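Local coordinates for protein signal recognition particle subunit SRP68 (Chaetomium thermophilum, PDB 4P3G) that binds and remodels the SRP RNA through this RNA-binding domain and, in the whole particle, probably serves cotranslational targeting of secretory and membrane proteins to the endoplasmic reticulum, at residues L77-R82 with A117-K122; R112-A117 with F155-W160; I169-Y174 with E188-T193. All blocks are in the same frame, centred on the assembly; numbering follows the deposited sequence.

Interaction 1 of 3, residues L77-R82 with A117-K122; sequences LLTAER and ARIAEK. With PO4 (phosphate ion), chain E.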
loop_
_atom_site.group_PDB
_atom_site.type_symbol
_atom_site.label_atom_id
_atom_site.label_comp_id
_atom_site.label_asym_id
_atom_site.label_seq_id
_atom_site.Cartn_x
_atom_site.Cartn_y
_atom_site.Cartn_z
ATOM N N LEU A 77 -7.830 -1.204 35.596
ATOM C CA LEU A 77 -7.931 -2.184 34.529
ATOM C C LEU A 77 -9.269 -2.930 34.624
ATOM O O LEU A 77 -10.025 -3.024 33.649
ATOM C CB LEU A 77 -6.766 -3.158 34.640
ATOM C CG LEU A 77 -5.465 -2.433 34.283
ATOM C CD1 LEU A 77 -4.277 -3.385 34.193
ATOM C CD2 LEU A 77 -5.622 -1.597 33.014
ATOM N N LEU A 78 -9.577 -3.417 35.821
ATOM C CA LEU A 78 -10.806 -4.172 36.052
ATOM C C LEU A 78 -11.994 -3.287 35.711
ATOM O O LEU A 78 -12.998 -3.743 35.150
ATOM C CB LEU A 78 -10.894 -4.647 37.503
ATOM C CG LEU A 78 -9.791 -5.652 37.855
ATOM C CD1 LEU A 78 -9.794 -6.072 39.337
ATOM C CD2 LEU A 78 -9.842 -6.859 36.935
ATOM N N THR A 79 -11.880 -2.014 36.055
ATOM C CA THR A 79 -12.961 -1.094 35.792
ATOM C C THR A 79 -13.183 -0.937 34.309
ATOM O O THR A 79 -14.304 -1.060 33.835
ATOM C CB THR A 79 -12.683 0.270 36.420
ATOM O OG1 THR A 79 -12.413 0.097 37.820
ATOM C CG2 THR A 79 -13.889 1.158 36.267
ATOM N N ALA A 80 -12.103 -0.696 33.579
ATOM C CA ALA A 80 -12.167 -0.506 32.130
ATOM C C ALA A 80 -12.586 -1.801 31.439
ATOM O O ALA A 80 -13.436 -1.798 30.529
ATOM C CB ALA A 80 -10.830 -0.023 31.608
ATOM N N GLU A 81 -11.976 -2.900 31.868
ATOM C CA GLU A 81 -12.256 -4.191 31.264
ATOM C C GLU A 81 -13.717 -4.610 31.449
ATOM O O GLU A 81 -14.278 -5.317 30.609
ATOM C CB GLU A 81 -11.326 -5.263 31.829
ATOM C CG GLU A 81 -9.972 -5.282 31.175
ATOM C CD GLU A 81 -10.043 -5.645 29.708
ATOM O OE1 GLU A 81 -10.198 -6.854 29.424
ATOM O OE2 GLU A 81 -9.968 -4.726 28.848
ATOM N N ARG A 82 -14.330 -4.201 32.556
ATOM C CA ARG A 82 -15.721 -4.571 32.794
ATOM C C ARG A 82 -16.655 -3.889 31.771
ATOM O O ARG A 82 -17.528 -4.526 31.193
ATOM C CB ARG A 82 -16.131 -4.241 34.237
ATOM C CG ARG A 82 -17.454 -4.882 34.657
ATOM C CD ARG A 82 -17.764 -4.639 36.121
ATOM N NE ARG A 82 -18.151 -3.250 36.324
ATOM C CZ ARG A 82 -18.664 -2.766 37.448
ATOM N NH1 ARG A 82 -18.830 -3.555 38.504
ATOM N NH2 ARG A 82 -18.981 -1.479 37.523
ATOM N N ALA A 117 -12.493 3.533 27.520
ATOM C CA ALA A 117 -11.402 4.308 26.923
ATOM C C ALA A 117 -10.979 5.429 27.866
ATOM O O ALA A 117 -9.792 5.580 28.164
ATOM C CB ALA A 117 -11.826 4.883 25.602
ATOM N N ARG A 118 -11.953 6.182 28.370
ATOM C CA ARG A 118 -11.664 7.290 29.274
ATOM C C ARG A 118 -10.886 6.801 30.500
ATOM O O ARG A 118 -9.924 7.438 30.933
ATOM C CB ARG A 118 -12.963 7.956 29.727
ATOM C CG ARG A 118 -13.578 8.848 28.698
ATOM C CD ARG A 118 -14.691 9.716 29.259
ATOM N NE ARG A 118 -15.785 8.927 29.817
ATOM C CZ ARG A 118 -16.856 8.544 29.129
ATOM N NH1 ARG A 118 -16.956 8.849 27.848
ATOM N NH2 ARG A 118 -17.812 7.833 29.707
ATOM N N ILE A 119 -11.271 5.646 31.036
ATOM C CA ILE A 119 -10.594 5.136 32.217
ATOM C C ILE A 119 -9.156 4.762 31.888
ATOM O O ILE A 119 -8.236 5.117 32.621
ATOM C CB ILE A 119 -11.352 3.913 32.827
ATOM C CG1 ILE A 119 -12.657 4.380 33.450
ATOM C CG2 ILE A 119 -10.513 3.206 33.909
ATOM C CD1 ILE A 119 -13.667 3.260 33.575
ATOM N N ALA A 120 -8.963 4.071 30.770
ATOM C CA ALA A 120 -7.629 3.647 30.370
ATOM C C ALA A 120 -6.778 4.835 29.991
ATOM O O ALA A 120 -5.568 4.823 30.204
ATOM C CB ALA A 120 -7.693 2.665 29.235
ATOM N N GLU A 121 -7.400 5.855 29.412
ATOM C CA GLU A 121 -6.634 7.023 28.988
ATOM C C GLU A 121 -6.081 7.758 30.198
ATOM O O GLU A 121 -4.917 8.178 30.207
ATOM C CB GLU A 121 -7.474 7.962 28.110
ATOM C CG GLU A 121 -7.679 7.429 26.700
ATOM C CD GLU A 121 -8.765 8.163 25.919
ATOM O OE1 GLU A 121 -9.409 9.074 26.483
ATOM O OE2 GLU A 121 -8.951 7.834 24.723
ATOM N N LYS A 122 -6.903 7.876 31.233
ATOM C CA LYS A 122 -6.464 8.523 32.447
ATOM C C LYS A 122 -5.363 7.705 33.120
ATOM O O LYS A 122 -4.482 8.261 33.794
ATOM C CB LYS A 122 -7.632 8.732 33.403
ATOM C CG LYS A 122 -8.700 9.656 32.877
ATOM C CD LYS A 122 -9.591 10.145 34.013
ATOM C CE LYS A 122 -10.287 11.458 33.651
ATOM N NZ LYS A 122 -11.214 11.311 32.489
HETATM P P PO4 E . -15.168 10.241 25.253
HETATM O O1 PO4 E . -15.440 8.795 25.583
HETATM O O2 PO4 E . -13.673 10.478 25.196
HETATM O O3 PO4 E . -15.773 11.138 26.309
HETATM O O4 PO4 E . -15.808 10.582 23.926
#
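Thr79 swings CG2 anti to its backbone N (chi1 -54° for OG1), and Ile119 holds CG1 beside its own backbone N (chi1 -70°) with the chain running on extended to CD1; the two methyls then meet across the gap. This is helix-helix packing inside the all-helical, tetratricopeptide-like RNA-binding domain of SRP68. Helix 71-93 lies against helix 103-128, and within the two segments the chains run in broadly opposite directions. The backbones come close, Ala80 CA 5.9 Å from Ile119 CA, as the small side chain of Ala80 allows.

Ile119 works with both of its branches. Its long branch reaches Thr79, CD1 lying 3.4 Å from CG2, and the two side chains cross at about a right angle. Its short branch turns to the next residue along, where CG2 sits 4.0 Å from Ala80 CB. The isoleucine thus straddles two neighbouring positions of helix 71-93. The hydroxyl of Thr79 takes no part: OG1 bonds back to the carbonyl of Leu75 one turn earlier, so the threonine offers its methyl to the interface. Tyr145 of helix 136-156 packs on both Ala80 and Ala120, and Leu38 of helix 27-44 touches Thr79.

Turned away from this apolar seam, Arg118 bends at chi3 and brings its guanidinium edge to a phosphate ion, probably from the crystallisation liquor. The phosphorus lies in the guanidinium plane, and Arg150 also bonds the ion through NH1. In a domain that binds RNA, such a paired-arginine site could mark a place for a backbone phosphate, though the ion alone does not prove it. Arg118 NH1 makes two bonds here, both weak: one to O1 at 2.7 Å and one to O3 at 3.0 Å.

Interaction 2 of 3, residues R112-A117 with F155-W160; sequences RLEKGA and FEKQNW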
loop_
_atom_site.group_PDB
_atom_site.type_symbol
_atom_site.label_atom_id
_atom_site.label_comp_id
_atom_site.label_asym_id
_atom_site.label_seq_id
_atom_site.Cartn_x
_atom_site.Cartn_y
_atom_site.Cartn_z
ATOM N N ARG A 112 -20.242 2.241 26.705
ATOM C CA ARG A 112 -19.446 1.366 27.535
ATOM C C ARG A 112 -18.011 1.478 27.141
ATOM O O ARG A 112 -17.140 1.739 27.970
ATOM C CB ARG A 112 -19.898 -0.094 27.403
ATOM C CG ARG A 112 -20.875 -0.591 28.465
ATOM C CD ARG A 112 -21.853 0.485 28.883
ATOM N NE ARG A 112 -21.426 1.156 30.109
ATOM C CZ ARG A 112 -21.890 2.337 30.501
ATOM N NH1 ARG A 112 -22.792 2.980 29.755
ATOM N NH2 ARG A 112 -21.445 2.876 31.630
ATOM N N LEU A 113 -17.773 1.294 25.853
ATOM C CA LEU A 113 -16.434 1.395 25.304
ATOM C C LEU A 113 -15.811 2.771 25.513
ATOM O O LEU A 113 -14.637 2.875 25.848
ATOM C CB LEU A 113 -16.484 1.070 23.828
ATOM C CG LEU A 113 -16.808 -0.375 23.496
ATOM C CD1 LEU A 113 -16.910 -0.452 22.001
ATOM C CD2 LEU A 113 -15.709 -1.272 23.993
ATOM N N GLU A 114 -16.597 3.825 25.318
ATOM C CA GLU A 114 -16.067 5.170 25.475
ATOM C C GLU A 114 -15.693 5.388 26.947
ATOM O O GLU A 114 -14.710 6.060 27.263
ATOM C CB GLU A 114 -17.066 6.228 24.980
ATOM C CG GLU A 114 -17.374 6.188 23.491
ATOM C CD GLU A 114 -18.342 7.306 23.049
ATOM O OE1 GLU A 114 -19.076 7.851 23.900
ATOM O OE2 GLU A 114 -18.401 7.631 21.837
ATOM N N LYS A 115 -16.477 4.807 27.848
ATOM C CA LYS A 115 -16.165 4.863 29.270
ATOM C C LYS A 115 -14.882 4.096 29.584
ATOM O O LYS A 115 -14.016 4.574 30.310
ATOM C CB LYS A 115 -17.298 4.276 30.086
ATOM C CG LYS A 115 -17.007 4.357 31.569
ATOM C CD LYS A 115 -17.974 3.555 32.362
ATOM C CE LYS A 115 -17.667 3.666 33.826
ATOM N NZ LYS A 115 -18.622 2.815 34.552
ATOM N N GLY A 116 -14.756 2.902 29.027
ATOM C CA GLY A 116 -13.550 2.125 29.216
ATOM C C GLY A 116 -12.331 2.865 28.667
ATOM O O GLY A 116 -11.255 2.837 29.283
ATOM N N ALA A 117 -12.493 3.533 27.520
ATOM C CA ALA A 117 -11.402 4.308 26.923
ATOM C C ALA A 117 -10.979 5.429 27.866
ATOM O O ALA A 117 -9.792 5.580 28.164
ATOM C CB ALA A 117 -11.826 4.883 25.602
ATOM N N PHE A 155 -14.695 2.386 16.322
ATOM C CA PHE A 155 -15.048 1.339 15.372
ATOM C C PHE A 155 -16.542 0.934 15.515
ATOM O O PHE A 155 -17.233 0.733 14.510
ATOM C CB PHE A 155 -14.139 0.145 15.606
ATOM C CG PHE A 155 -14.362 -0.985 14.673
ATOM C CD1 PHE A 155 -15.350 -1.937 14.952
ATOM C CD2 PHE A 155 -13.560 -1.154 13.548
ATOM C CE1 PHE A 155 -15.569 -3.020 14.096
ATOM C CE2 PHE A 155 -13.757 -2.238 12.680
ATOM C CZ PHE A 155 -14.766 -3.171 12.953
ATOM N N GLU A 156 -17.033 0.817 16.754
ATOM C CA GLU A 156 -18.429 0.472 17.002
ATOM C C GLU A 156 -19.385 1.614 16.622
ATOM O O GLU A 156 -20.528 1.387 16.207
ATOM C CB GLU A 156 -18.621 0.093 18.461
ATOM C CG GLU A 156 -18.039 -1.268 18.810
ATOM C CD GLU A 156 -18.599 -2.392 17.970
ATOM O OE1 GLU A 156 -19.841 -2.437 17.812
ATOM O OE2 GLU A 156 -17.800 -3.227 17.472
ATOM N N LYS A 157 -18.907 2.841 16.776
ATOM C CA LYS A 157 -19.657 4.031 16.413
ATOM C C LYS A 157 -19.658 4.196 14.896
ATOM O O LYS A 157 -20.334 5.072 14.351
ATOM C CB LYS A 157 -19.009 5.246 17.059
ATOM C CG LYS A 157 -19.876 6.482 17.194
ATOM C CD LYS A 157 -19.173 7.478 18.128
ATOM C CE LYS A 157 -20.032 8.675 18.465
ATOM N NZ LYS A 157 -19.297 9.535 19.434
ATOM N N GLN A 158 -18.867 3.362 14.222
ATOM C CA GLN A 158 -18.778 3.388 12.769
ATOM C C GLN A 158 -18.138 4.685 12.264
ATOM O O GLN A 158 -18.373 5.129 11.139
ATOM C CB GLN A 158 -20.160 3.113 12.160
ATOM C CG GLN A 158 -20.500 1.651 12.273
ATOM C CD GLN A 158 -21.952 1.326 11.993
ATOM O OE1 GLN A 158 -22.799 2.213 11.862
ATOM N NE2 GLN A 158 -22.252 0.034 11.926
ATOM N N ASN A 159 -17.316 5.282 13.114
ATOM C CA ASN A 159 -16.572 6.475 12.757
ATOM C C ASN A 159 -15.187 6.051 12.289
ATOM O O ASN A 159 -14.221 6.114 13.042
ATOM C CB ASN A 159 -16.513 7.400 13.966
ATOM C CG ASN A 159 -15.927 8.747 13.643
ATOM O OD1 ASN A 159 -15.342 8.957 12.570
ATOM N ND2 ASN A 159 -16.099 9.690 14.565
ATOM N N TRP A 160 -15.114 5.584 11.041
ATOM C CA TRP A 160 -13.953 4.849 10.536
ATOM C C TRP A 160 -12.628 5.582 10.540
ATOM O O TRP A 160 -11.607 5.001 10.895
ATOM C CB TRP A 160 -14.232 4.321 9.135
ATOM C CG TRP A 160 -15.532 3.603 9.036
ATOM C CD1 TRP A 160 -16.603 3.961 8.281
ATOM C CD2 TRP A 160 -15.920 2.419 9.743
ATOM N NE1 TRP A 160 -17.624 3.061 8.436
ATOM C CE2 TRP A 160 -17.238 2.105 9.345
ATOM C CE3 TRP A 160 -15.279 1.581 10.666
ATOM C CZ2 TRP A 160 -17.938 1.002 9.846
ATOM C CZ3 TRP A 160 -15.967 0.476 11.156
ATOM C CH2 TRP A 160 -17.279 0.193 10.727
#
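Glu156, in the last turn of helix 136-156, meets Leu113 of helix 103-128 through its aliphatic part: Leu113 CD1 lies 3.5 Å from CG and 4.0 Å from CB. A bend at chi2 (-57°) folds the glutamate chain, so methylene groups face the leucine while the carboxylate goes elsewhere, OE2 forming a salt bridge with Lys91. Leu113 itself is wedged further in, against Trp84 and Ala87 of helix 71-93 and Ala153.

Next comes Lys157, extended all the way from CG to NZ. It crosses Glu114 at about a right angle and closes a salt bridge, NZ to OE2 at 3.2 Å, meeting the carboxylate oxygen nearly along its C-O bond. Glu114 is likewise extended beyond CG, so two stretched chains span the gap between backbones that stay well apart, Glu114 CA and Lys157 CA being 9.8 Å from each other.

At Gln158 the phi angle turns positive (67°) and a Schellman motif ends the helix. Asn159 occupies the N-cap position of the following helix, without a capping bond from its side chain. Trp160 then doubles back and points the CZ3 edge of its ring at one face of the Phe155 ring, toward the rim.

The chemistry is layered: buried methyl and methylene groups inside, an ion pair outside. Since Lys157 is exposed, that pair is probably weakened by solvent.

Interaction 3 of 3, residues I169-Y174 with E188-T193; sequences ICRIIY and ELLSDT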
loop_
_atom_site.group_PDB
_atom_site.type_symbol
_atom_site.label_atom_id
_atom_site.label_comp_id
_atom_site.label_asym_id
_atom_site.label_seq_id
_atom_site.Cartn_x
_atom_site.Cartn_y
_atom_site.Cartn_z
ATOM N N ILE A 169 -1.956 4.299 16.347
ATOM C CA ILE A 169 -1.090 4.527 17.495
ATOM C C ILE A 169 -0.785 3.185 18.187
ATOM O O ILE A 169 0.376 2.846 18.390
ATOM C CB ILE A 169 -1.696 5.460 18.556
ATOM C CG1 ILE A 169 -2.084 6.828 18.006
ATOM C CG2 ILE A 169 -0.801 5.528 19.774
ATOM C CD1 ILE A 169 -0.983 7.540 17.448
ATOM N N CYS A 170 -1.805 2.397 18.532
ATOM C CA CYS A 170 -1.493 1.200 19.313
ATOM C C CYS A 170 -0.763 0.116 18.525
ATOM O O CYS A 170 0.080 -0.603 19.072
ATOM C CB CYS A 170 -2.711 0.595 20.030
ATOM S SG CYS A 170 -3.875 -0.312 19.057
ATOM N N ARG A 171 -1.069 0.004 17.246
ATOM C CA ARG A 171 -0.369 -0.958 16.430
ATOM C C ARG A 171 1.126 -0.653 16.349
ATOM O O ARG A 171 1.973 -1.560 16.435
ATOM C CB ARG A 171 -0.932 -0.974 15.019
ATOM C CG ARG A 171 -0.110 -1.854 14.104
ATOM C CD ARG A 171 -0.850 -2.089 12.860
ATOM N NE ARG A 171 -0.466 -3.345 12.255
ATOM C CZ ARG A 171 0.425 -3.452 11.283
ATOM N NH1 ARG A 171 1.046 -2.368 10.839
ATOM N NH2 ARG A 171 0.699 -4.638 10.773
ATOM N N ILE A 172 1.449 0.631 16.206
ATOM C CA ILE A 172 2.846 1.017 16.081
ATOM C C ILE A 172 3.584 0.664 17.365
ATOM O O ILE A 172 4.602 -0.017 17.330
ATOM C CB ILE A 172 2.963 2.507 15.745
ATOM C CG1 ILE A 172 2.498 2.735 14.297
ATOM C CG2 ILE A 172 4.370 2.954 15.922
ATOM C CD1 ILE A 172 2.284 4.180 13.944
ATOM N N ILE A 173 3.017 1.071 18.499
ATOM C CA ILE A 173 3.588 0.786 19.801
ATOM C C ILE A 173 3.643 -0.713 20.066
ATOM O O ILE A 173 4.680 -1.234 20.484
ATOM C CB ILE A 173 2.789 1.482 20.896
ATOM C CG1 ILE A 173 2.857 3.002 20.684
ATOM C CG2 ILE A 173 3.296 1.093 22.293
ATOM C CD1 ILE A 173 2.243 3.798 21.803
ATOM N N TYR A 174 2.547 -1.421 19.791
ATOM C CA TYR A 174 2.523 -2.865 20.034
ATOM C C TYR A 174 3.504 -3.636 19.168
ATOM O O TYR A 174 4.144 -4.586 19.622
ATOM C CB TYR A 174 1.140 -3.426 19.849
ATOM C CG TYR A 174 0.240 -3.280 21.038
ATOM C CD1 TYR A 174 0.693 -3.522 22.337
ATOM C CD2 TYR A 174 -1.068 -2.879 20.858
ATOM C CE1 TYR A 174 -0.158 -3.386 23.401
ATOM C CE2 TYR A 174 -1.907 -2.743 21.893
ATOM C CZ TYR A 174 -1.468 -2.998 23.165
ATOM O OH TYR A 174 -2.386 -2.818 24.171
ATOM N N GLU A 188 -0.309 -11.973 19.084
ATOM C CA GLU A 188 -1.680 -12.472 19.015
ATOM C C GLU A 188 -2.616 -11.290 19.028
ATOM O O GLU A 188 -3.566 -11.248 18.264
ATOM C CB GLU A 188 -2.027 -13.396 20.180
ATOM C CG GLU A 188 -1.209 -14.670 20.244
ATOM C CD GLU A 188 -1.482 -15.487 21.501
ATOM O OE1 GLU A 188 -2.196 -14.989 22.404
ATOM O OE2 GLU A 188 -0.950 -16.616 21.594
ATOM N N LEU A 189 -2.352 -10.318 19.884
ATOM C CA LEU A 189 -3.242 -9.180 19.950
ATOM C C LEU A 189 -3.230 -8.373 18.626
ATOM O O LEU A 189 -4.291 -7.954 18.144
ATOM C CB LEU A 189 -2.864 -8.287 21.124
ATOM C CG LEU A 189 -3.866 -7.175 21.430
ATOM C CD1 LEU A 189 -5.241 -7.757 21.791
ATOM C CD2 LEU A 189 -3.369 -6.270 22.533
ATOM N N LEU A 190 -2.050 -8.208 18.014
ATOM C CA LEU A 190 -1.926 -7.510 16.734
ATOM C C LEU A 190 -2.632 -8.315 15.656
ATOM O O LEU A 190 -3.410 -7.791 14.839
ATOM C CB LEU A 190 -0.445 -7.374 16.347
ATOM C CG LEU A 190 0.444 -6.385 17.121
ATOM C CD1 LEU A 190 1.905 -6.704 16.924
ATOM C CD2 LEU A 190 0.137 -4.972 16.701
ATOM N N SER A 191 -2.347 -9.608 15.670
ATOM C CA SER A 191 -2.825 -10.518 14.645
ATOM C C SER A 191 -4.343 -10.742 14.652
ATOM O O SER A 191 -4.960 -10.898 13.603
ATOM C CB SER A 191 -2.128 -11.846 14.793
ATOM O OG SER A 191 -2.638 -12.693 13.807
ATOM N N ASP A 192 -4.921 -10.829 15.843
ATOM C CA ASP A 192 -6.311 -11.217 16.020
ATOM C C ASP A 192 -7.264 -10.045 16.206
ATOM O O ASP A 192 -8.454 -10.205 16.045
ATOM C CB ASP A 192 -6.430 -12.164 17.204
ATOM C CG ASP A 192 -5.636 -13.450 17.004
ATOM O OD1 ASP A 192 -5.323 -13.798 15.838
ATOM O OD2 ASP A 192 -5.290 -14.092 18.025
ATOM N N THR A 193 -6.764 -8.873 16.581
ATOM C CA THR A 193 -7.668 -7.770 16.886
ATOM C C THR A 193 -7.333 -6.479 16.143
ATOM O O THR A 193 -8.174 -5.866 15.485
ATOM C CB THR A 193 -7.651 -7.468 18.360
ATOM O OG1 THR A 193 -8.050 -8.634 19.068
ATOM C CG2 THR A 193 -8.582 -6.315 18.675
#
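The one aromatic interaction here is a CH-pi contact between Leu189 and Tyr174. Leu189 CD2 stands over one face of the phenol ring, 4.2 Å from its centroid and 28° off the ring normal. It is displaced toward the hydroxyl end, as its 3.8 Å distance to Tyr174 CZ confirms. With CG anti to the backbone N (chi1 -171°), Leu189 throws this methyl across to the ring, and the two side chains meet obliquely.

Purely aliphatic packing centres on Leu190. Its CD2 methyl fits between successive turns of helix 160-181, 3.6 Å from Tyr174 CB on one turn and 4.1 Å from Arg171 CG on the preceding one; it also approaches the Arg171 carbonyl oxygen at 3.9 Å. Leu189 and Leu190 thus grip Tyr174 at different points, the first on the ring and the second at its root. Ala144 and Tyr145 of helix 136-156 and Ile194 also touch the tyrosine.

The polar grip lies just beyond. Arg171, extended from CG to NE, offers its CG methylene to Leu190 while NE carries a salt bridge to Asp195, farther along the partner helix.

The backbone frame is a helical hairpin: consecutive helices 160-181 and 186-205 run antiparallel, their local axes 10.5 Å apart and their directions differing by 145°. A wider, pi-type turn at 190-193 interrupts the regular winding of the second. The outer side of the first helix meets other copies of the protein, Ile169 packing on Ile172 of a second subunit and Ile172 on its Ile169.

No hydrogen bond joins the two segments. Their adhesion therefore rests on dispersion between methyls, methylenes and a ring face, with the neighbouring Arg171-Asp195 pair adding a directional, charged tie between the same helices.

Overall arrangement
Interactions 1 and 2 both draw on helix 103-128 and share Ala117; they touch where Ala80 CB packs on Gly116 O at 3.7 Å. One face of that helix thus meets helix 71-93, while another meets the C-terminal end of helix 136-156. Interaction 3 stands apart in the next hairpin, its centre about 17 Å from that of interaction 2 and about 18 Å from that of interaction 1, yet helix 136-156 also packs against Tyr174. All three are partly buried. Interactions 1 and 3 are apolar between their segments, the latter adding an aromatic face, whereas interaction 2 alone carries a salt bridge across, toward solvent.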